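Local coordinates for pectate lyase (Cellvibrio cellulosa, PDB 1GXM), which cleaves polygalacturonic acid (pectate) by anti-beta-elimination, this chain being the catalytic module of a larger family 10 polysaccharide lyase, at residues 257-269 with 301-315. Sequence-based numbering, arbitrary orientation.
Sequences TYDSSLAATNPIV and ITQMSLERRTGYSWG
Arg309 and Tyr258 reach across the contact on side chains with CG anti to the backbone N (chi1 -174° and -164°), and a bend at chi3 in Arg309 turns its guanidinium toward the loop of the antiparallel hairpin formed by strands 256-258 and 268-271. These two side chains join the hairpin of the pectate lyase catalytic module to the short helix 306-311 and the chain that follows it. Arg309 NE donates to Ala263 O at 2.9 Å, in the guanidinium plane, while NH2 bonds Ala264 O at 2.9 Å from above that carbonyl's plane. NH1 turns back to its own segment and donates to Ile301 O, so all three nitrogens are used on main-chain carbonyls and the group's rotation is fixed. Next to the guanidinium, Ile301 CD1 meets the Pro267 ring at CG, 3.8 Å away, and its CG2 lies against the amide of Asn266, whose OD1 closes an Asx turn onto Ile268 N. Phe290 of strand 290-291 also packs on Ile301 and Ile268. Gly315 O sits 3.3 Å above one face of the Tyr258 ring and Pro267 CB over the opposite face, both offset toward the rim. At its end, Tyr258 OH accepts from Trp314 N (3.0 Å, 161°) and bonds a water that donates to Arg309 O at 2.7 Å.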
loop_
_atom_site.group_PDB
_atom_site.type_symbol
_atom_site.label_atom_id
_atom_site.label_comp_id
_atom_site.label_asym_id
_atom_site.label_seq_id
_atom_site.Cartn_x
_atom_site.Cartn_y
_atom_site.Cartn_z
ATOM N N THR A 257 14.992 11.333 15.122
ATOM C CA THR A 257 13.601 11.083 14.854
ATOM C C THR A 257 13.065 12.210 13.993
ATOM O O THR A 257 13.633 13.296 13.941
ATOM C CB THR A 257 12.851 10.933 16.173
ATOM O OG1 THR A 257 11.633 10.202 15.954
ATOM C CG2 THR A 257 12.475 12.275 16.785
ATOM N N TYR A 258 11.940 11.945 13.359
ATOM C CA TYR A 258 11.258 12.934 12.549
ATOM C C TYR A 258 10.113 13.512 13.362
ATOM O O TYR A 258 9.207 12.807 13.773
ATOM C CB TYR A 258 10.712 12.307 11.265
ATOM C CG TYR A 258 10.340 13.334 10.225
ATOM C CD1 TYR A 258 9.069 13.900 10.185
ATOM C CD2 TYR A 258 11.256 13.740 9.284
ATOM C CE1 TYR A 258 8.740 14.833 9.238
ATOM C CE2 TYR A 258 10.927 14.664 8.325
ATOM C CZ TYR A 258 9.680 15.221 8.319
ATOM O OH TYR A 258 9.384 16.122 7.324
ATOM N N ASP A 259 10.175 14.807 13.606
ATOM C CA ASP A 259 9.179 15.485 14.401
ATOM C C ASP A 259 8.553 16.561 13.537
ATOM O O ASP A 259 9.130 17.626 13.344
ATOM C CB ASP A 259 9.822 16.043 15.663
ATOM C CG ASP A 259 8.801 16.578 16.634
ATOM O OD1 ASP A 259 7.676 16.853 16.204
ATOM O OD2 ASP A 259 9.085 16.743 17.827
ATOM N N SER A 260 7.391 16.271 12.977
ATOM C CA SER A 260 6.764 17.189 12.036
ATOM C C SER A 260 6.424 18.529 12.697
ATOM O O SER A 260 6.325 19.537 12.012
ATOM C CB SER A 260 5.521 16.579 11.399
ATOM O OG SER A 260 4.486 16.445 12.338
ATOM N N SER A 261 6.273 18.532 14.021
ATOM C CA SER A 261 6.016 19.776 14.772
ATOM C C SER A 261 7.181 20.763 14.705
ATOM O O SER A 261 7.021 21.963 14.977
ATOM C CB SER A 261 5.689 19.479 16.243
ATOM O OG SER A 261 6.851 19.378 17.060
ATOM N N LEU A 262 8.354 20.264 14.345
ATOM C CA LEU A 262 9.573 21.035 14.271
ATOM C C LEU A 262 9.935 21.316 12.820
ATOM O O LEU A 262 10.999 21.825 12.550
ATOM C CB LEU A 262 10.713 20.312 14.981
ATOM C CG LEU A 262 10.385 19.939 16.441
ATOM C CD1 LEU A 262 11.526 19.227 17.103
ATOM C CD2 LEU A 262 9.987 21.164 17.241
ATOM N N ALA A 263 9.016 21.019 11.906
ATOM C CA ALA A 263 9.325 21.151 10.480
ATOM C C ALA A 263 9.573 22.568 9.979
ATOM O O ALA A 263 10.170 22.734 8.926
ATOM C CB ALA A 263 8.249 20.471 9.627
ATOM N N ALA A 264 9.132 23.583 10.710
ATOM C CA ALA A 264 9.333 24.970 10.282
ATOM C C ALA A 264 10.782 25.190 9.906
ATOM O O ALA A 264 11.072 25.892 8.948
ATOM C CB ALA A 264 8.954 25.951 11.372
ATOM N N THR A 265 11.709 24.616 10.671
ATOM C CA THR A 265 13.110 24.774 10.335
ATOM C C THR A 265 13.762 23.449 10.014
ATOM O O THR A 265 14.421 23.337 8.998
ATOM C CB THR A 265 13.913 25.540 11.404
ATOM O OG1 THR A 265 13.924 24.807 12.618
ATOM C CG2 THR A 265 13.253 26.883 11.786
ATOM N N ASN A 266 13.592 22.445 10.870
ATOM C CA ASN A 266 14.161 21.129 10.591
ATOM C C ASN A 266 13.498 20.080 11.466
ATOM O O ASN A 266 13.714 20.053 12.669
ATOM C CB ASN A 266 15.666 21.108 10.823
ATOM C CG ASN A 266 16.312 19.844 10.307
ATOM O OD1 ASN A 266 15.627 18.854 10.059
ATOM N ND2 ASN A 266 17.626 19.851 10.160
ATOM N N PRO A 267 12.711 19.188 10.870
ATOM C CA PRO A 267 12.024 18.143 11.633
ATOM C C PRO A 267 12.895 16.958 11.969
ATOM O O PRO A 267 12.438 16.069 12.689
ATOM C CB PRO A 267 10.920 17.710 10.682
ATOM C CG PRO A 267 11.515 17.887 9.331
ATOM C CD PRO A 267 12.425 19.076 9.427
ATOM N N ILE A 268 14.111 16.914 11.459
ATOM C CA ILE A 268 14.987 15.780 11.722
ATOM C C ILE A 268 15.833 16.158 12.906
ATOM O O ILE A 268 16.751 16.980 12.809
ATOM C CB ILE A 268 15.841 15.448 10.502
ATOM C CG1 ILE A 268 14.923 15.058 9.330
ATOM C CG2 ILE A 268 16.828 14.307 10.844
ATOM C CD1 ILE A 268 15.624 14.958 7.993
ATOM N N VAL A 269 15.477 15.588 14.040
ATOM C CA VAL A 269 16.048 16.037 15.302
ATOM C C VAL A 269 16.620 14.890 16.102
ATOM O O VAL A 269 16.174 13.768 15.982
ATOM C CB VAL A 269 15.005 16.794 16.145
ATOM C CG1 VAL A 269 14.523 18.010 15.388
ATOM C CG2 VAL A 269 13.857 15.905 16.553
ATOM N N ILE A 301 17.563 19.145 4.291
ATOM C CA ILE A 301 16.153 19.487 4.283
ATOM C C ILE A 301 15.908 20.985 4.507
ATOM O O ILE A 301 14.841 21.511 4.174
ATOM C CB ILE A 301 15.390 18.631 5.304
ATOM C CG1 ILE A 301 13.910 18.590 4.951
ATOM C CG2 ILE A 301 15.636 19.125 6.753
ATOM C CD1 ILE A 301 13.100 17.718 5.875
ATOM N N THR A 302 16.904 21.677 5.041
ATOM C CA THR A 302 16.781 23.114 5.275
ATOM C C THR A 302 16.835 23.913 3.977
ATOM O O THR A 302 16.466 25.076 3.971
ATOM C CB THR A 302 17.854 23.618 6.283
ATOM O OG1 THR A 302 19.155 23.503 5.709
ATOM C CG2 THR A 302 17.898 22.757 7.529
ATOM N N GLN A 303 17.246 23.268 2.889
ATOM C CA GLN A 303 17.251 23.870 1.547
ATOM C C GLN A 303 15.871 23.845 0.887
ATOM O O GLN A 303 15.670 24.443 -0.172
ATOM C CB GLN A 303 18.235 23.132 0.622
ATOM C CG GLN A 303 19.716 23.091 0.831
ATOM C CD GLN A 303 20.361 22.228 -0.269
ATOM O OE1 GLN A 303 20.696 21.045 -0.049
ATOM N NE2 GLN A 303 20.470 22.793 -1.465
ATOM N N MET A 304 14.939 23.109 1.479
ATOM C CA MET A 304 13.614 22.941 0.915
ATOM C C MET A 304 12.746 24.161 1.131
ATOM O O MET A 304 12.909 24.868 2.119
ATOM C CB MET A 304 12.935 21.758 1.623
ATOM C CG MET A 304 11.681 21.258 0.940
ATOM S SD MET A 304 10.969 19.905 1.871
ATOM C CE MET A 304 12.186 18.679 1.579
ATOM N N SER A 305 11.782 24.384 0.249
ATOM C CA SER A 305 10.760 25.386 0.489
ATOM C C SER A 305 10.049 25.102 1.800
ATOM O O SER A 305 9.829 23.959 2.184
ATOM C CB SER A 305 9.740 25.431 -0.634
ATOM O OG SER A 305 8.987 24.247 -0.728
ATOM N N LEU A 306 9.688 26.166 2.494
ATOM C CA LEU A 306 8.986 26.045 3.750
ATOM C C LEU A 306 7.718 25.224 3.580
ATOM O O LEU A 306 7.388 24.356 4.384
ATOM C CB LEU A 306 8.640 27.444 4.235
ATOM C CG LEU A 306 7.944 27.490 5.564
ATOM C CD1 LEU A 306 8.845 26.981 6.685
ATOM C CD2 LEU A 306 7.562 28.922 5.841
ATOM N N GLU A 307 6.986 25.487 2.508
ATOM C CA GLU A 307 5.718 24.824 2.303
ATOM C C GLU A 307 5.875 23.301 2.143
ATOM O O GLU A 307 5.052 22.546 2.628
ATOM C CB GLU A 307 4.963 25.415 1.107
ATOM C CG GLU A 307 3.559 24.850 0.944
ATOM C CD GLU A 307 3.496 23.557 0.135
ATOM O OE1 GLU A 307 4.435 23.278 -0.632
ATOM O OE2 GLU A 307 2.469 22.851 0.250
ATOM N N ARG A 308 6.895 22.867 1.420
ATOM C CA ARG A 308 7.082 21.427 1.244
ATOM C C ARG A 308 7.667 20.780 2.496
ATOM O O ARG A 308 7.402 19.630 2.754
ATOM C CB ARG A 308 7.936 21.089 0.024
ATOM C CG ARG A 308 7.182 21.166 -1.306
ATOM C CD ARG A 308 6.129 20.111 -1.481
ATOM N NE ARG A 308 4.905 20.436 -0.762
ATOM C CZ ARG A 308 3.932 19.596 -0.497
ATOM N NH1 ARG A 308 4.021 18.329 -0.856
ATOM N NH2 ARG A 308 2.875 19.996 0.169
ATOM N N ARG A 309 8.474 21.500 3.259
ATOM C CA ARG A 309 9.056 20.906 4.455
ATOM C C ARG A 309 7.991 20.709 5.516
ATOM O O ARG A 309 8.011 19.728 6.247
ATOM C CB ARG A 309 10.196 21.761 4.981
ATOM C CG ARG A 309 10.939 21.099 6.147
ATOM C CD ARG A 309 12.228 21.778 6.563
ATOM N NE ARG A 309 11.984 23.197 6.770
ATOM C CZ ARG A 309 12.348 24.172 5.951
ATOM N NH1 ARG A 309 13.078 23.940 4.878
ATOM N NH2 ARG A 309 11.985 25.401 6.224
ATOM N N THR A 310 7.040 21.635 5.582
ATOM C CA THR A 310 5.979 21.547 6.586
ATOM C C THR A 310 4.769 20.751 6.073
ATOM O O THR A 310 4.026 20.173 6.858
ATOM C CB THR A 310 5.499 22.940 7.027
ATOM O OG1 THR A 310 5.050 23.674 5.878
ATOM C CG2 THR A 310 6.621 23.738 7.622
ATOM N N GLY A 311 4.577 20.700 4.755
ATOM C CA GLY A 311 3.366 20.147 4.176
ATOM C C GLY A 311 3.429 18.691 3.780
ATOM O O GLY A 311 2.449 18.113 3.390
ATOM N N TYR A 312 4.608 18.102 3.880
ATOM C CA TYR A 312 4.821 16.716 3.477
ATOM C C TYR A 312 5.828 16.123 4.437
ATOM O O TYR A 312 6.760 16.817 4.853
ATOM C CB TYR A 312 5.386 16.717 2.061
ATOM C CG TYR A 312 5.401 15.425 1.297
ATOM C CD1 TYR A 312 4.259 14.928 0.706
ATOM C CD2 TYR A 312 6.583 14.725 1.098
ATOM C CE1 TYR A 312 4.300 13.772 -0.034
ATOM C CE2 TYR A 312 6.622 13.566 0.375
ATOM C CZ TYR A 312 5.486 13.108 -0.225
ATOM O OH TYR A 312 5.498 11.943 -0.955
ATOM N N SER A 313 5.636 14.864 4.818
ATOM C CA SER A 313 6.559 14.207 5.735
ATOM C C SER A 313 7.698 13.583 4.961
ATOM O O SER A 313 7.477 12.779 4.059
ATOM C CB SER A 313 5.881 13.103 6.519
ATOM O OG SER A 313 4.930 13.646 7.372
ATOM N N TRP A 314 8.919 13.899 5.331
ATOM C CA TRP A 314 10.112 13.450 4.612
ATOM C C TRP A 314 10.829 12.298 5.297
ATOM O O TRP A 314 11.838 11.825 4.810
ATOM C CB TRP A 314 11.062 14.635 4.404
ATOM C CG TRP A 314 10.432 15.620 3.499
ATOM C CD1 TRP A 314 9.652 16.678 3.853
ATOM C CD2 TRP A 314 10.385 15.548 2.074
ATOM N NE1 TRP A 314 9.173 17.303 2.732
ATOM C CE2 TRP A 314 9.608 16.627 1.627
ATOM C CE3 TRP A 314 10.960 14.708 1.127
ATOM C CZ2 TRP A 314 9.385 16.882 0.302
ATOM C CZ3 TRP A 314 10.729 14.967 -0.201
ATOM C CH2 TRP A 314 9.932 16.027 -0.601
ATOM N N GLY A 315 10.289 11.848 6.425
ATOM C CA GLY A 315 10.857 10.762 7.175
ATOM C C GLY A 315 9.871 10.350 8.225
ATOM O O GLY A 315 8.850 10.990 8.427
HETATM O O HOH W 1 7.299 17.637 7.826
HETATM O O HOH W 2 4.617 20.139 9.655
#